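Local coordinates for protein SmhA (Serratia marcescens, PDB 7A27) that probably serves as one of three components of an alpha-pore-forming toxin, captured here in its soluble form before any pore is made, at residues A25-S30 and K178-I183; S30-L35 and Q66-N71. One frame throughout, in Å; residues are numbered along the deposited sequence.

Contact 1 of 2, residues A25-S30 and K178-I183; sequences ALLNQS and KNIQSI
Gln-181 hydrogen-bonds through NE2 to Asp-185 OD1, one turn further along its own helix, and with the amide tied there its OE1 comes up to Leu-27 on the neighbouring helix. The oxygen meets a methyl group: Leu-27 CD2 lies 3.3 Å from Gln-181 OE1, and the amide carbon CD of Gln-181 follows at 4.0 Å from that same CD2. This is van der Waals packing of a polar end against a leucine branch, with no hydrogen bond across the pair. CB of Gln-181 does not head for the facing helix; it is the bend in the chain (chi2 66°) that swings the amide across to meet Leu-27 obliquely. Leu-27 reaches out more directly, its CB aimed at the other helix and CG opposite the backbone N (chi1 -177°), with the two methyls spread toward different partners. Leu-27 CD1 takes the looser one, 4.4 Å from Ile-180 CG2. The backbones stay well apart, 8.4 Å between the CA atoms of Leu-27 and Gln-181, and only 107 Å² is buried in all. Leu-197 also rests on Leu-27, while Ile-183 packs on helix 247-268. Leu-27 thus joins helix 14-37 to helix 160-188, the helix that precedes the two-stranded hairpin 198-206/230-237, a layout consistent with the helical bundle and beta-tongue of ClyA-type toxins.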
# COMPACT_ATOMS: atom_id res chain seq x y z
N ALA A 25 0.18 -0.30 0.63
CA ALA A 25 -1.06 -0.61 -0.11
C ALA A 25 -2.06 0.53 0.06
O ALA A 25 -2.66 0.91 -0.94
CB ALA A 25 -1.68 -1.92 0.33
N LEU A 26 -2.26 1.05 1.28
CA LEU A 26 -3.21 2.17 1.53
C LEU A 26 -2.75 3.40 0.75
O LEU A 26 -3.59 4.04 0.12
CB LEU A 26 -3.28 2.50 3.02
CG LEU A 26 -4.02 1.50 3.89
CD1 LEU A 26 -3.77 1.81 5.36
CD2 LEU A 26 -5.50 1.50 3.60
N LEU A 27 -1.47 3.73 0.83
CA LEU A 27 -0.91 4.89 0.11
C LEU A 27 -1.09 4.64 -1.40
O LEU A 27 -1.54 5.56 -2.09
CB LEU A 27 0.56 5.08 0.49
CG LEU A 27 1.24 6.28 -0.15
CD1 LEU A 27 0.47 7.55 0.13
CD2 LEU A 27 2.65 6.46 0.36
N ASN A 28 -0.84 3.44 -1.89
CA ASN A 28 -0.93 3.11 -3.34
C ASN A 28 -2.40 3.22 -3.77
O ASN A 28 -2.65 3.46 -4.96
CB ASN A 28 -0.34 1.74 -3.66
CG ASN A 28 0.18 1.65 -5.08
OD1 ASN A 28 0.46 2.66 -5.73
ND2 ASN A 28 0.32 0.43 -5.58
N GLN A 29 -3.32 3.03 -2.84
CA GLN A 29 -4.78 3.16 -3.08
C GLN A 29 -5.03 4.64 -3.43
O GLN A 29 -5.76 4.90 -4.42
CB GLN A 29 -5.52 2.66 -1.83
CG GLN A 29 -7.01 2.43 -1.98
CD GLN A 29 -7.63 1.84 -0.73
OE1 GLN A 29 -7.05 1.81 0.34
NE2 GLN A 29 -8.86 1.35 -0.85
N SER A 30 -4.41 5.56 -2.67
CA SER A 30 -4.54 7.03 -2.83
C SER A 30 -3.85 7.47 -4.12
O SER A 30 -4.40 8.33 -4.80
CB SER A 30 -4.02 7.79 -1.62
OG SER A 30 -4.71 7.44 -0.43
N LYS A 178 8.48 13.19 -0.82
CA LYS A 178 9.02 13.00 0.55
C LYS A 178 8.02 13.58 1.57
O LYS A 178 7.80 12.92 2.62
CB LYS A 178 10.44 13.56 0.70
CG LYS A 178 11.51 12.88 -0.13
CD LYS A 178 12.93 12.88 0.47
CE LYS A 178 13.64 14.21 0.54
NZ LYS A 178 13.90 14.79 -0.81
N ASN A 179 7.41 14.73 1.26
CA ASN A 179 6.42 15.40 2.13
C ASN A 179 5.18 14.51 2.27
O ASN A 179 4.76 14.27 3.41
CB ASN A 179 6.01 16.77 1.58
CG ASN A 179 7.10 17.83 1.66
OD1 ASN A 179 7.09 18.78 0.89
ND2 ASN A 179 8.03 17.68 2.60
N ILE A 180 4.61 14.04 1.16
CA ILE A 180 3.38 13.19 1.18
C ILE A 180 3.66 11.98 2.06
O ILE A 180 2.85 11.72 2.97
CB ILE A 180 2.94 12.77 -0.23
CG1 ILE A 180 2.53 13.99 -1.06
CG2 ILE A 180 1.81 11.76 -0.15
CD1 ILE A 180 2.31 13.70 -2.53
N GLN A 181 4.78 11.30 1.82
CA GLN A 181 5.18 10.10 2.58
C GLN A 181 5.18 10.44 4.08
O GLN A 181 4.64 9.64 4.86
CB GLN A 181 6.52 9.57 2.09
CG GLN A 181 6.95 8.27 2.75
CD GLN A 181 6.05 7.10 2.41
OE1 GLN A 181 5.82 6.76 1.24
NE2 GLN A 181 5.57 6.47 3.47
N SER A 182 5.71 11.61 4.46
CA SER A 182 5.81 12.04 5.89
C SER A 182 4.41 12.20 6.50
O SER A 182 4.23 11.83 7.69
CB SER A 182 6.64 13.31 6.05
OG SER A 182 8.03 13.05 5.91
N ILE A 183 3.47 12.74 5.71
CA ILE A 183 2.06 13.04 6.10
C ILE A 183 1.30 11.72 6.26
O ILE A 183 0.57 11.57 7.28
CB ILE A 183 1.40 13.95 5.05
CG1 ILE A 183 2.01 15.36 5.09
CG2 ILE A 183 -0.11 13.98 5.24
CD1 ILE A 183 1.63 16.22 3.92

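Contact 2 of 2, residues S30-L35 and Q66-N71; sequences SYSNLL and QVFKQN
Ser-32 and Phe-68 meet where helix 14-37 runs close to helix 48-96, the serine OG lying 3.5 Å from Phe-68 CD2 and 4.0 Å from Phe-68 CB. The ring takes this oxygen obliquely. OG of Ser-32 sits beside its own backbone N (chi1 -59°), from where it hydrogen-bonds back to Asn-28 O one turn earlier; its approach to the phenyl is simple packing. The same ring also rests on Asn-28. The small serine is consistent with the close approach of the backbones, 6.6 Å between the CA atoms of Ser-32 and Lys-69, within the bundle of long helices expected of this toxin family. Helix 48-96 widens into a pi-type turn at 68-71, just where these contacts are made. Lys-69 is stretched out beyond CG and passes Asn-33 at about a right angle. CB of Asn-33 does not head for helix 48-96, but CG beside the backbone N (chi1 -79°) brings the amide end nearer. What touches is the aliphatic part: Asn-33 OD1 is 3.2 Å from Lys-69 CE and 3.5 Å from CD of that lysine, whereas NZ makes no hydrogen bond to it. The other end of the asparagine amide, ND2, gives a weak hydrogen bond to Asn-360 O; on the same loop residue the Lys-69 side chain also rests. Asn-359, a calcium ligand with no ion bound in this chain, has its side chain about 6 Å from that of Asn-33.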
# COMPACT_ATOMS: atom_id res chain seq x y z
N SER A 30 -4.41 5.56 -2.67
CA SER A 30 -4.54 7.03 -2.83
C SER A 30 -3.85 7.47 -4.12
O SER A 30 -4.40 8.33 -4.80
CB SER A 30 -4.02 7.79 -1.62
OG SER A 30 -4.71 7.44 -0.43
N TYR A 31 -2.70 6.89 -4.46
CA TYR A 31 -1.96 7.22 -5.71
C TYR A 31 -2.75 6.70 -6.92
O TYR A 31 -2.65 7.32 -7.97
CB TYR A 31 -0.52 6.71 -5.69
CG TYR A 31 0.40 7.43 -4.75
CD1 TYR A 31 0.31 8.80 -4.56
CD2 TYR A 31 1.45 6.78 -4.13
CE1 TYR A 31 1.17 9.47 -3.70
CE2 TYR A 31 2.32 7.43 -3.28
CZ TYR A 31 2.17 8.78 -3.07
OH TYR A 31 3.02 9.43 -2.25
N SER A 32 -3.50 5.61 -6.77
CA SER A 32 -4.41 5.12 -7.84
C SER A 32 -5.53 6.14 -8.03
O SER A 32 -5.83 6.46 -9.18
CB SER A 32 -4.98 3.77 -7.54
OG SER A 32 -3.93 2.85 -7.38
N ASN A 33 -6.12 6.62 -6.93
CA ASN A 33 -7.23 7.60 -6.98
C ASN A 33 -6.73 8.89 -7.63
O ASN A 33 -7.52 9.54 -8.34
CB ASN A 33 -7.82 7.88 -5.60
CG ASN A 33 -8.76 6.79 -5.14
OD1 ASN A 33 -9.58 6.28 -5.91
ND2 ASN A 33 -8.66 6.46 -3.85
N LEU A 34 -5.47 9.26 -7.40
CA LEU A 34 -4.88 10.50 -7.95
C LEU A 34 -4.78 10.34 -9.48
O LEU A 34 -5.17 11.27 -10.17
CB LEU A 34 -3.52 10.76 -7.31
CG LEU A 34 -2.83 12.05 -7.75
CD1 LEU A 34 -3.57 13.28 -7.25
CD2 LEU A 34 -1.41 12.08 -7.26
N LEU A 35 -4.30 9.21 -9.97
CA LEU A 35 -4.16 8.92 -11.43
C LEU A 35 -5.51 8.93 -12.14
O LEU A 35 -5.55 9.35 -13.34
CB LEU A 35 -3.50 7.56 -11.60
CG LEU A 35 -1.99 7.55 -11.45
CD1 LEU A 35 -1.51 6.11 -11.40
CD2 LEU A 35 -1.32 8.31 -12.58
N GLN A 66 -7.15 1.47 -11.91
CA GLN A 66 -8.49 0.83 -11.74
C GLN A 66 -8.28 -0.63 -11.29
O GLN A 66 -8.95 -1.02 -10.32
CB GLN A 66 -9.30 0.91 -13.03
CG GLN A 66 -10.58 0.08 -13.05
CD GLN A 66 -11.27 0.19 -14.39
OE1 GLN A 66 -11.37 1.26 -14.99
NE2 GLN A 66 -11.78 -0.93 -14.88
N VAL A 67 -7.39 -1.38 -11.93
CA VAL A 67 -7.15 -2.81 -11.57
C VAL A 67 -6.72 -2.90 -10.10
O VAL A 67 -7.32 -3.68 -9.34
CB VAL A 67 -6.16 -3.50 -12.51
CG1 VAL A 67 -5.75 -4.86 -11.98
CG2 VAL A 67 -6.74 -3.68 -13.90
N PHE A 68 -5.71 -2.13 -9.70
CA PHE A 68 -5.25 -2.10 -8.30
C PHE A 68 -6.43 -1.78 -7.37
O PHE A 68 -6.68 -2.54 -6.42
CB PHE A 68 -4.14 -1.08 -8.06
CG PHE A 68 -3.61 -1.13 -6.65
CD1 PHE A 68 -2.68 -2.08 -6.28
CD2 PHE A 68 -4.07 -0.26 -5.68
CE1 PHE A 68 -2.22 -2.16 -4.98
CE2 PHE A 68 -3.57 -0.32 -4.38
CZ PHE A 68 -2.67 -1.27 -4.03
N LYS A 69 -7.15 -0.70 -7.65
CA LYS A 69 -8.23 -0.15 -6.79
C LYS A 69 -9.36 -1.17 -6.59
O LYS A 69 -9.76 -1.36 -5.43
CB LYS A 69 -8.77 1.14 -7.41
CG LYS A 69 -9.56 2.04 -6.47
CD LYS A 69 -10.40 3.08 -7.18
CE LYS A 69 -11.40 3.68 -6.23
NZ LYS A 69 -12.58 4.23 -6.94
N GLN A 70 -9.85 -1.80 -7.68
CA GLN A 70 -11.05 -2.69 -7.68
C GLN A 70 -10.71 -4.16 -7.45
O GLN A 70 -11.50 -4.80 -6.71
CB GLN A 70 -11.85 -2.51 -8.98
CG GLN A 70 -12.47 -1.11 -9.08
CD GLN A 70 -13.23 -0.82 -10.35
OE1 GLN A 70 -13.59 -1.72 -11.10
NE2 GLN A 70 -13.51 0.45 -10.59
N ASN A 71 -9.62 -4.69 -8.02
CA ASN A 71 -9.26 -6.14 -7.91
C ASN A 71 -8.21 -6.41 -6.81
O ASN A 71 -8.52 -7.18 -5.89
CB ASN A 71 -8.78 -6.70 -9.25
CG ASN A 71 -9.86 -6.61 -10.32
OD1 ASN A 71 -10.86 -5.91 -10.15
ND2 ASN A 71 -9.70 -7.34 -11.41

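How the contacts relate
Helix 14-37 is common to contacts 1 and 2, with Ser-30 the last residue of one segment and the first of the next. Both are buried, their centres about 8 Å and 11 Å from the centre of the chain and about 13 Å from each other, though Gln-181 in contact 1 and Lys-69 in contact 2 are partly exposed. Contact 1 sets leucine methyls against an isoleucine methyl and a glutamine amide; contact 2 brings its helices closer and mixes an aromatic ring with hydroxyl, amide and lysine methylenes. They also meet directly: Ile-180 CG2 packs 3.4 Å from Tyr-31 OH, and the Phe-68 ring packs against the backbone N of Gln-29.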